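Local coordinates for protein thermophilic dibenzothiophene desulfurization enzyme C (Paenibacillus sp. A11-2, PDB 5XDC) that probably catalyses the FMNH2- and oxygen-dependent oxidation of dibenzothiophene, first to the sulfoxide and then to the sulfone, as a tetrameric monooxygenase, at residues K61-L66 against E108-W113; D102-P107 against P231-D236; I262-L267 against V308-A313. All coordinates share one frame; numbering follows the deposited sequence.

Contact 1: residues K61-L66 against E108-W113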
loop_
_atom_site.group_PDB
_atom_site.type_symbol
_atom_site.label_atom_id
_atom_site.label_comp_id
_atom_site.label_asym_id
_atom_site.label_seq_id
_atom_site.Cartn_x
_atom_site.Cartn_y
_atom_site.Cartn_z
ATOM N N LYS B 61 -4.218 -45.337 10.717
ATOM C CA LYS B 61 -4.104 -46.111 11.947
ATOM C C LYS B 61 -3.811 -47.578 11.651
ATOM O O LYS B 61 -3.069 -48.222 12.403
ATOM C CB LYS B 61 -5.380 -45.968 12.781
ATOM C CG LYS B 61 -5.557 -44.575 13.367
ATOM C CD LYS B 61 -6.794 -44.481 14.248
ATOM C CE LYS B 61 -6.911 -43.097 14.861
ATOM N NZ LYS B 61 -8.048 -43.020 15.812
ATOM N N GLU B 62 -4.368 -48.109 10.561
ATOM C CA GLU B 62 -4.113 -49.498 10.172
ATOM C C GLU B 62 -2.626 -49.764 10.011
ATOM O O GLU B 62 -2.156 -50.868 10.308
ATOM C CB GLU B 62 -4.857 -49.809 8.876
ATOM C CG GLU B 62 -4.549 -51.162 8.227
ATOM C CD GLU B 62 -4.983 -52.351 9.073
ATOM O OE1 GLU B 62 -5.994 -52.223 9.790
ATOM O OE2 GLU B 62 -4.304 -53.404 9.021
ATOM N N ARG B 63 -1.870 -48.772 9.550
ATOM C CA ARG B 63 -0.434 -48.910 9.346
ATOM C C ARG B 63 0.386 -48.363 10.495
ATOM O O ARG B 63 1.611 -48.252 10.372
ATOM C CB ARG B 63 -0.040 -48.226 8.032
ATOM C CG ARG B 63 -0.519 -48.973 6.801
ATOM C CD ARG B 63 -0.533 -48.089 5.568
ATOM N NE ARG B 63 -0.772 -48.863 4.350
ATOM C CZ ARG B 63 -1.185 -48.346 3.196
ATOM N NH1 ARG B 63 -1.363 -49.140 2.148
ATOM N NH2 ARG B 63 -1.429 -47.040 3.087
ATOM N N GLY B 64 -0.253 -48.034 11.619
ATOM C CA GLY B 64 0.446 -47.620 12.809
ATOM C C GLY B 64 0.515 -46.128 13.010
ATOM O O GLY B 64 1.075 -45.692 14.018
ATOM N N GLY B 65 -0.035 -45.341 12.085
ATOM C CA GLY B 65 -0.027 -43.896 12.190
ATOM C C GLY B 65 -1.185 -43.350 13.003
ATOM O O GLY B 65 -1.938 -44.079 13.655
ATOM N N LEU B 66 -1.317 -42.026 12.971
ATOM C CA LEU B 66 -2.344 -41.343 13.752
ATOM C C LEU B 66 -3.677 -41.213 13.026
ATOM O O LEU B 66 -4.684 -40.907 13.676
ATOM C CB LEU B 66 -1.851 -39.940 14.159
ATOM C CG LEU B 66 -0.601 -39.936 15.048
ATOM C CD1 LEU B 66 -0.089 -38.527 15.324
ATOM C CD2 LEU B 66 -0.864 -40.640 16.360
ATOM N N GLU B 108 1.923 -51.868 -2.289
ATOM C CA GLU B 108 2.894 -52.766 -1.672
ATOM C C GLU B 108 4.027 -51.988 -1.013
ATOM O O GLU B 108 4.449 -52.318 0.103
ATOM C CB GLU B 108 3.452 -53.742 -2.711
ATOM C CG GLU B 108 2.456 -54.779 -3.214
ATOM C CD GLU B 108 1.394 -54.198 -4.129
ATOM O OE1 GLU B 108 1.655 -53.162 -4.786
ATOM O OE2 GLU B 108 0.289 -54.781 -4.190
ATOM N N GLN B 109 4.532 -50.951 -1.693
ATOM C CA GLN B 109 5.570 -50.100 -1.113
ATOM C C GLN B 109 5.095 -49.466 0.186
ATOM O O GLN B 109 5.811 -49.461 1.196
ATOM C CB GLN B 109 5.970 -49.012 -2.118
ATOM C CG GLN B 109 6.795 -49.510 -3.292
ATOM C CD GLN B 109 7.131 -48.433 -4.300
ATOM O OE1 GLN B 109 6.245 -47.766 -4.850
ATOM N NE2 GLN B 109 8.417 -48.286 -4.585
ATOM N N LYS B 110 3.876 -48.919 0.179
ATOM C CA LYS B 110 3.366 -48.261 1.374
ATOM C C LYS B 110 3.177 -49.249 2.508
ATOM O O LYS B 110 3.425 -48.924 3.675
ATOM C CB LYS B 110 2.045 -47.564 1.079
ATOM C CG LYS B 110 2.096 -46.522 0.016
ATOM C CD LYS B 110 0.743 -45.859 -0.044
ATOM C CE LYS B 110 0.475 -45.286 -1.384
ATOM N NZ LYS B 110 -0.874 -44.669 -1.431
ATOM N N ALA B 111 2.727 -50.466 2.185
ATOM C CA ALA B 111 2.529 -51.470 3.218
ATOM C C ALA B 111 3.830 -51.789 3.933
ATOM O O ALA B 111 3.824 -52.122 5.123
ATOM C CB ALA B 111 1.928 -52.731 2.602
ATOM N N ARG B 112 4.958 -51.683 3.234
ATOM C CA ARG B 112 6.259 -51.868 3.859
ATOM C C ARG B 112 6.771 -50.592 4.511
ATOM O O ARG B 112 7.176 -50.605 5.678
ATOM C CB ARG B 112 7.264 -52.359 2.816
ATOM C CG ARG B 112 6.957 -53.760 2.292
ATOM C CD ARG B 112 8.079 -54.258 1.409
ATOM N NE ARG B 112 8.152 -53.532 0.143
ATOM C CZ ARG B 112 7.477 -53.851 -0.958
ATOM N NH1 ARG B 112 6.651 -54.894 -0.970
ATOM N NH2 ARG B 112 7.631 -53.120 -2.053
ATOM N N TRP B 113 6.725 -49.477 3.774
ATOM C CA TRP B 113 7.379 -48.247 4.213
ATOM C C TRP B 113 6.686 -47.620 5.417
ATOM O O TRP B 113 7.353 -47.107 6.322
ATOM C CB TRP B 113 7.412 -47.239 3.062
ATOM C CG TRP B 113 8.653 -47.207 2.225
ATOM C CD1 TRP B 113 9.930 -47.490 2.621
ATOM C CD2 TRP B 113 8.735 -46.821 0.852
ATOM N NE1 TRP B 113 10.799 -47.319 1.565
ATOM C CE2 TRP B 113 10.091 -46.910 0.470
ATOM C CE3 TRP B 113 7.798 -46.412 -0.094
ATOM C CZ2 TRP B 113 10.522 -46.610 -0.817
ATOM C CZ3 TRP B 113 8.222 -46.127 -1.366
ATOM C CH2 TRP B 113 9.574 -46.230 -1.724
#
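K110 gives its aliphatic shaft to the guanidinium of R63, and the contact is best followed outward along that lysine. Its CB lies over one face of the R63 guanidinium, 3.8 Å above the plane and displaced toward the rim, which leaves K110 CB 3.9 Å from R63 NH1. Two bonds further on, K110 CD touches the other terminal nitrogen, coming within 4.0 Å of R63 NH2. With CG anti to the carbonyl carbon (chi1 -59°) and the rest of the chain extended, the lysine then runs clear of the arginine: CE passes beside the carbonyl oxygen of A105, and the ammonium group is hydrogen-bonded to that of D102. The like charges are therefore kept apart, R63 NH2 standing 5.1 Å from K110 NZ, and the D102 carbonyl should ease whatever repulsion remains.

Both segments belong to the helical N-terminal domain of the acyl-CoA dehydrogenase fold, where the loop between helices 43-52 and 70-83 reaches across to helix 107-119. The joint buries 122 Å² and involves no hydrogen bond between the segments. On the loop side, R63 sits within a turn closed by G64 N bonding to K61 O at 2.9 Å, while R63 N is held by the side chain of S60. The arginine itself extends from CG to NE, spanning to the helix, where NH1 also comes obliquely to within 4.3 Å of A111 N.

Contact 2: residues D102-P107 against P231-D236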
loop_
_atom_site.group_PDB
_atom_site.type_symbol
_atom_site.label_atom_id
_atom_site.label_comp_id
_atom_site.label_asym_id
_atom_site.label_seq_id
_atom_site.Cartn_x
_atom_site.Cartn_y
_atom_site.Cartn_z
ATOM N N ASP B 102 3.120 -40.813 -0.913
ATOM C CA ASP B 102 1.777 -41.379 -0.866
ATOM C C ASP B 102 1.095 -41.326 -2.226
ATOM O O ASP B 102 0.309 -42.223 -2.558
ATOM C CB ASP B 102 0.924 -40.657 0.162
ATOM C CG ASP B 102 -0.292 -41.467 0.561
ATOM O OD1 ASP B 102 -0.113 -42.435 1.319
ATOM O OD2 ASP B 102 -1.401 -41.140 0.107
ATOM N N LEU B 103 1.371 -40.291 -3.026
ATOM C CA LEU B 103 0.689 -40.108 -4.295
ATOM C C LEU B 103 1.270 -40.957 -5.417
ATOM O O LEU B 103 0.589 -41.163 -6.425
ATOM C CB LEU B 103 0.742 -38.635 -4.714
ATOM C CG LEU B 103 -0.098 -37.691 -3.863
ATOM C CD1 LEU B 103 0.322 -36.238 -4.138
ATOM C CD2 LEU B 103 -1.593 -37.890 -4.146
ATOM N N PHE B 104 2.512 -41.430 -5.278
ATOM C CA PHE B 104 3.184 -42.174 -6.335
ATOM C C PHE B 104 3.578 -43.592 -5.947
ATOM O O PHE B 104 3.779 -44.417 -6.846
ATOM C CB PHE B 104 4.443 -41.423 -6.796
ATOM C CG PHE B 104 4.151 -40.239 -7.666
ATOM C CD1 PHE B 104 3.973 -40.390 -9.028
ATOM C CD2 PHE B 104 4.036 -38.980 -7.116
ATOM C CE1 PHE B 104 3.701 -39.309 -9.821
ATOM C CE2 PHE B 104 3.750 -37.890 -7.910
ATOM C CZ PHE B 104 3.591 -38.055 -9.261
ATOM N N ALA B 105 3.683 -43.902 -4.659
ATOM C CA ALA B 105 4.100 -45.233 -4.238
ATOM C C ALA B 105 2.998 -46.251 -4.507
ATOM O O ALA B 105 1.809 -45.926 -4.533
ATOM C CB ALA B 105 4.463 -45.239 -2.757
ATOM N N SER B 106 3.410 -47.493 -4.728
ATOM C CA SER B 106 2.458 -48.576 -4.868
ATOM C C SER B 106 1.878 -48.949 -3.508
ATOM O O SER B 106 2.481 -48.686 -2.463
ATOM C CB SER B 106 3.140 -49.796 -5.475
ATOM O OG SER B 106 3.990 -50.386 -4.517
ATOM N N PRO B 107 0.707 -49.599 -3.491
ATOM C CA PRO B 107 0.206 -50.125 -2.215
ATOM C C PRO B 107 1.197 -51.046 -1.528
ATOM O O PRO B 107 1.330 -51.006 -0.301
ATOM C CB PRO B 107 -1.083 -50.856 -2.626
ATOM C CG PRO B 107 -1.506 -50.186 -3.870
ATOM C CD PRO B 107 -0.242 -49.825 -4.589
ATOM N N PRO B 231 9.667 -43.822 -14.857
ATOM C CA PRO B 231 10.331 -42.585 -15.284
ATOM C C PRO B 231 9.394 -41.702 -16.087
ATOM O O PRO B 231 8.714 -42.158 -17.009
ATOM C CB PRO B 231 11.504 -43.086 -16.130
ATOM C CG PRO B 231 11.738 -44.488 -15.652
ATOM C CD PRO B 231 10.388 -45.018 -15.326
ATOM N N GLY B 232 9.377 -40.419 -15.738
ATOM C CA GLY B 232 8.487 -39.488 -16.389
ATOM C C GLY B 232 7.052 -39.514 -15.905
ATOM O O GLY B 232 6.246 -38.704 -16.376
ATOM N N GLN B 233 6.698 -40.402 -14.974
ATOM C CA GLN B 233 5.310 -40.476 -14.531
ATOM C C GLN B 233 4.858 -39.185 -13.862
ATOM O O GLN B 233 3.686 -38.809 -13.975
ATOM C CB GLN B 233 5.104 -41.641 -13.567
ATOM C CG GLN B 233 3.633 -41.851 -13.180
ATOM C CD GLN B 233 3.435 -43.037 -12.260
ATOM O OE1 GLN B 233 4.220 -43.982 -12.275
ATOM N NE2 GLN B 233 2.390 -42.983 -11.437
ATOM N N VAL B 234 5.757 -38.494 -13.166
ATOM C CA VAL B 234 5.342 -37.251 -12.524
ATOM C C VAL B 234 5.012 -36.204 -13.583
ATOM O O VAL B 234 4.056 -35.433 -13.439
ATOM C CB VAL B 234 6.424 -36.773 -11.540
ATOM C CG1 VAL B 234 7.744 -36.491 -12.252
ATOM C CG2 VAL B 234 5.948 -35.551 -10.783
ATOM N N THR B 235 5.792 -36.167 -14.661
ATOM C CA THR B 235 5.491 -35.260 -15.764
ATOM C C THR B 235 4.147 -35.603 -16.392
ATOM O O THR B 235 3.355 -34.710 -16.711
ATOM C CB THR B 235 6.615 -35.327 -16.798
ATOM O OG1 THR B 235 7.862 -34.998 -16.177
ATOM C CG2 THR B 235 6.370 -34.360 -17.938
ATOM N N ASP B 236 3.862 -36.897 -16.566
ATOM C CA ASP B 236 2.573 -37.299 -17.111
ATOM C C ASP B 236 1.430 -36.904 -16.182
ATOM O O ASP B 236 0.374 -36.456 -16.643
ATOM C CB ASP B 236 2.560 -38.807 -17.353
ATOM C CG ASP B 236 3.575 -39.242 -18.394
ATOM O OD1 ASP B 236 4.002 -38.404 -19.211
ATOM O OD2 ASP B 236 3.944 -40.435 -18.389
HETATM O O HOH W 1 2.251 -44.679 -8.980
#
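F104 has its CG anti to the carbonyl carbon (chi1 -76°), which sends the ring toward the first turn of helix 233-240, and V234 meets it there with CG2 anti to its own backbone N. That choice puts the other branch of the valine, CG1, in the crowded position between backbone N and carbonyl carbon (chi1 61°). The outer end of the ring does the touching: F104 CZ is 3.8 Å from V234 CG2, and F104 CE1 sits equally close, 3.8 Å, to V234 CA. The two side chains cross at about a right angle.

Q233, extended beyond CG, passes F104 in the opposite direction with its amide plane 59° from the ring, and its NE2 comes 3.9 Å from F104 CD1. This is no stack. The amide nitrogen instead donates to a water at 3.0 Å from Q233 NE2, and the same water donates to the carbonyl of F104, 2.6 Å from F104 O. Since Q233 OE1 accepts from the backbone N of T230, partners at both ends of the amide define its flip.

In the acyl-CoA dehydrogenase fold this is a junction, where the end of helix 85-104 in the N-terminal helical domain meets the short helix that follows the beta strands. The F104 ring is also stacked on Y100 and touches P244, while V234 packs against I184 of strand 184-190. A105 leaves helical geometry directly after F104, and S106 starts the next helix as its N-cap, forming a capping box in which S106 OG caps Q109 N and Q109 OE1 receives S106 N. G232 takes the N-cap position across the contact, with D236 N bonded to G232 O at 3.0 Å.

Contact 3: residues I262-L267 against V308-A313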
loop_
_atom_site.group_PDB
_atom_site.type_symbol
_atom_site.label_atom_id
_atom_site.label_comp_id
_atom_site.label_asym_id
_atom_site.label_seq_id
_atom_site.Cartn_x
_atom_site.Cartn_y
_atom_site.Cartn_z
ATOM N N ILE B 262 4.671 -17.667 10.971
ATOM C CA ILE B 262 5.667 -16.634 11.261
ATOM C C ILE B 262 4.970 -15.321 11.588
ATOM O O ILE B 262 5.333 -14.631 12.546
ATOM C CB ILE B 262 6.645 -16.475 10.083
ATOM C CG1 ILE B 262 7.506 -17.725 9.924
ATOM C CG2 ILE B 262 7.519 -15.238 10.280
ATOM C CD1 ILE B 262 8.262 -17.770 8.625
ATOM N N ALA B 263 3.936 -14.977 10.812
ATOM C CA ALA B 263 3.196 -13.738 11.027
ATOM C C ALA B 263 2.568 -13.702 12.414
ATOM O O ALA B 263 2.624 -12.679 13.105
ATOM C CB ALA B 263 2.124 -13.571 9.955
ATOM N N ARG B 264 1.929 -14.800 12.823
ATOM C CA ARG B 264 1.306 -14.845 14.142
ATOM C C ARG B 264 2.358 -14.770 15.242
ATOM O O ARG B 264 2.199 -14.025 16.213
ATOM C CB ARG B 264 0.448 -16.102 14.290
ATOM C CG ARG B 264 -0.152 -16.249 15.690
ATOM C CD ARG B 264 -1.347 -17.209 15.722
ATOM N NE ARG B 264 -2.553 -16.623 15.120
ATOM C CZ ARG B 264 -3.398 -15.804 15.747
ATOM N NH1 ARG B 264 -3.181 -15.444 17.008
ATOM N NH2 ARG B 264 -4.468 -15.333 15.099
ATOM N N GLY B 265 3.462 -15.503 15.091
ATOM C CA GLY B 265 4.511 -15.438 16.096
ATOM C C GLY B 265 5.107 -14.050 16.224
ATOM O O GLY B 265 5.367 -13.572 17.334
ATOM N N ALA B 266 5.340 -13.391 15.091
ATOM C CA ALA B 266 5.874 -12.036 15.098
ATOM C C ALA B 266 4.915 -11.074 15.793
ATOM O O ALA B 266 5.328 -10.232 16.598
ATOM C CB ALA B 266 6.136 -11.586 13.664
ATOM N N LEU B 267 3.633 -11.159 15.466
ATOM C CA LEU B 267 2.673 -10.228 16.045
ATOM C C LEU B 267 2.577 -10.411 17.559
ATOM O O LEU B 267 2.545 -9.428 18.307
ATOM C CB LEU B 267 1.312 -10.408 15.374
ATOM C CG LEU B 267 0.299 -9.266 15.388
ATOM C CD1 LEU B 267 0.863 -7.977 14.866
ATOM C CD2 LEU B 267 -0.926 -9.684 14.559
ATOM N N VAL B 308 -8.292 -12.898 8.935
ATOM C CA VAL B 308 -8.971 -13.257 7.700
ATOM C C VAL B 308 -8.145 -14.266 6.916
ATOM O O VAL B 308 -8.684 -15.242 6.378
ATOM C CB VAL B 308 -9.275 -11.996 6.873
ATOM C CG1 VAL B 308 -9.875 -12.373 5.526
ATOM C CG2 VAL B 308 -10.225 -11.071 7.625
ATOM N N ALA B 309 -6.828 -14.049 6.828
ATOM C CA ALA B 309 -5.968 -14.978 6.092
ATOM C C ALA B 309 -6.001 -16.366 6.713
ATOM O O ALA B 309 -6.024 -17.376 5.997
ATOM C CB ALA B 309 -4.533 -14.457 6.051
ATOM N N GLU B 310 -5.981 -16.442 8.043
ATOM C CA GLU B 310 -6.026 -17.743 8.709
ATOM C C GLU B 310 -7.361 -18.431 8.465
ATOM O O GLU B 310 -7.412 -19.631 8.156
ATOM C CB GLU B 310 -5.798 -17.581 10.202
ATOM C CG GLU B 310 -4.371 -17.204 10.562
ATOM C CD GLU B 310 -4.161 -16.996 12.051
ATOM O OE1 GLU B 310 -5.105 -16.578 12.761
ATOM O OE2 GLU B 310 -3.025 -17.232 12.508
ATOM N N ALA B 311 -8.455 -17.686 8.625
ATOM C CA ALA B 311 -9.774 -18.274 8.424
ATOM C C ALA B 311 -9.917 -18.780 7.001
ATOM O O ALA B 311 -10.498 -19.849 6.763
ATOM C CB ALA B 311 -10.870 -17.257 8.755
ATOM N N GLY B 312 -9.378 -18.034 6.037
ATOM C CA GLY B 312 -9.404 -18.484 4.659
ATOM C C GLY B 312 -8.560 -19.721 4.425
ATOM O O GLY B 312 -8.938 -20.606 3.652
ATOM N N ALA B 313 -7.393 -19.787 5.064
ATOM C CA ALA B 313 -6.520 -20.941 4.887
ATOM C C ALA B 313 -7.185 -22.215 5.386
ATOM O O ALA B 313 -7.000 -23.289 4.796
ATOM C CB ALA B 313 -5.188 -20.716 5.607
#
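R264 sets the side of its guanidinium, NE together with NH2, squarely against both oxygens of the E310 carboxylate. The grip is a side-on, two-point salt bridge. R264 NE lies 2.7 Å from E310 OE2 in an almost straight bond (177°) that uses the syn lone pair of the oxygen, and R264 NH2 reaches E310 OE1, also at 2.7 Å. A bend at chi3 (-74°) turns the guanidinium edge to the glutamate, whose chain is extended beyond CG, and the two flat groups end up only 19° from coplanar.

The bridge spans helices 247-276 and 293-324 of the C-terminal helical bundle of the acyl-CoA dehydrogenase fold, whose backbones stand well apart here, with R264 CA and E310 CA separated by 9.6 Å. A leucine in place of R264 would probably leave the E310 carboxylate without its charged mate, free to turn about its chain. The remaining nitrogen, R264 NH1, makes a long and weak ion pair with E268, and the arginine also touches L306 and Q307. Close by, V308 packs on V347 of a second subunit, and A311 on E315 of the same neighbour.

Contacts 1 and 2, centres 18 Å apart, are joined by K110: K110 NZ bonds to D102 O at 2.9 Å, and K110 CE lies 3.5 Å from A105 O. Their segments alternate along the chain, 102-107 falling between the two of contact 1. Contact 3, in the C-terminal bundle, is centred 33 Å from either and about 17 Å from contact 2 at the nearest atoms, on the opposite side of the chain's centre from it. Contact 2 comes nearest the flavin site: the V234 side chain is about 8 Å from that of S129, which binds FMN in the flavin-bound enzyme; no FMN is bound to this chain here. Contacts 1 and 3 lie away from the flavin and indole sites.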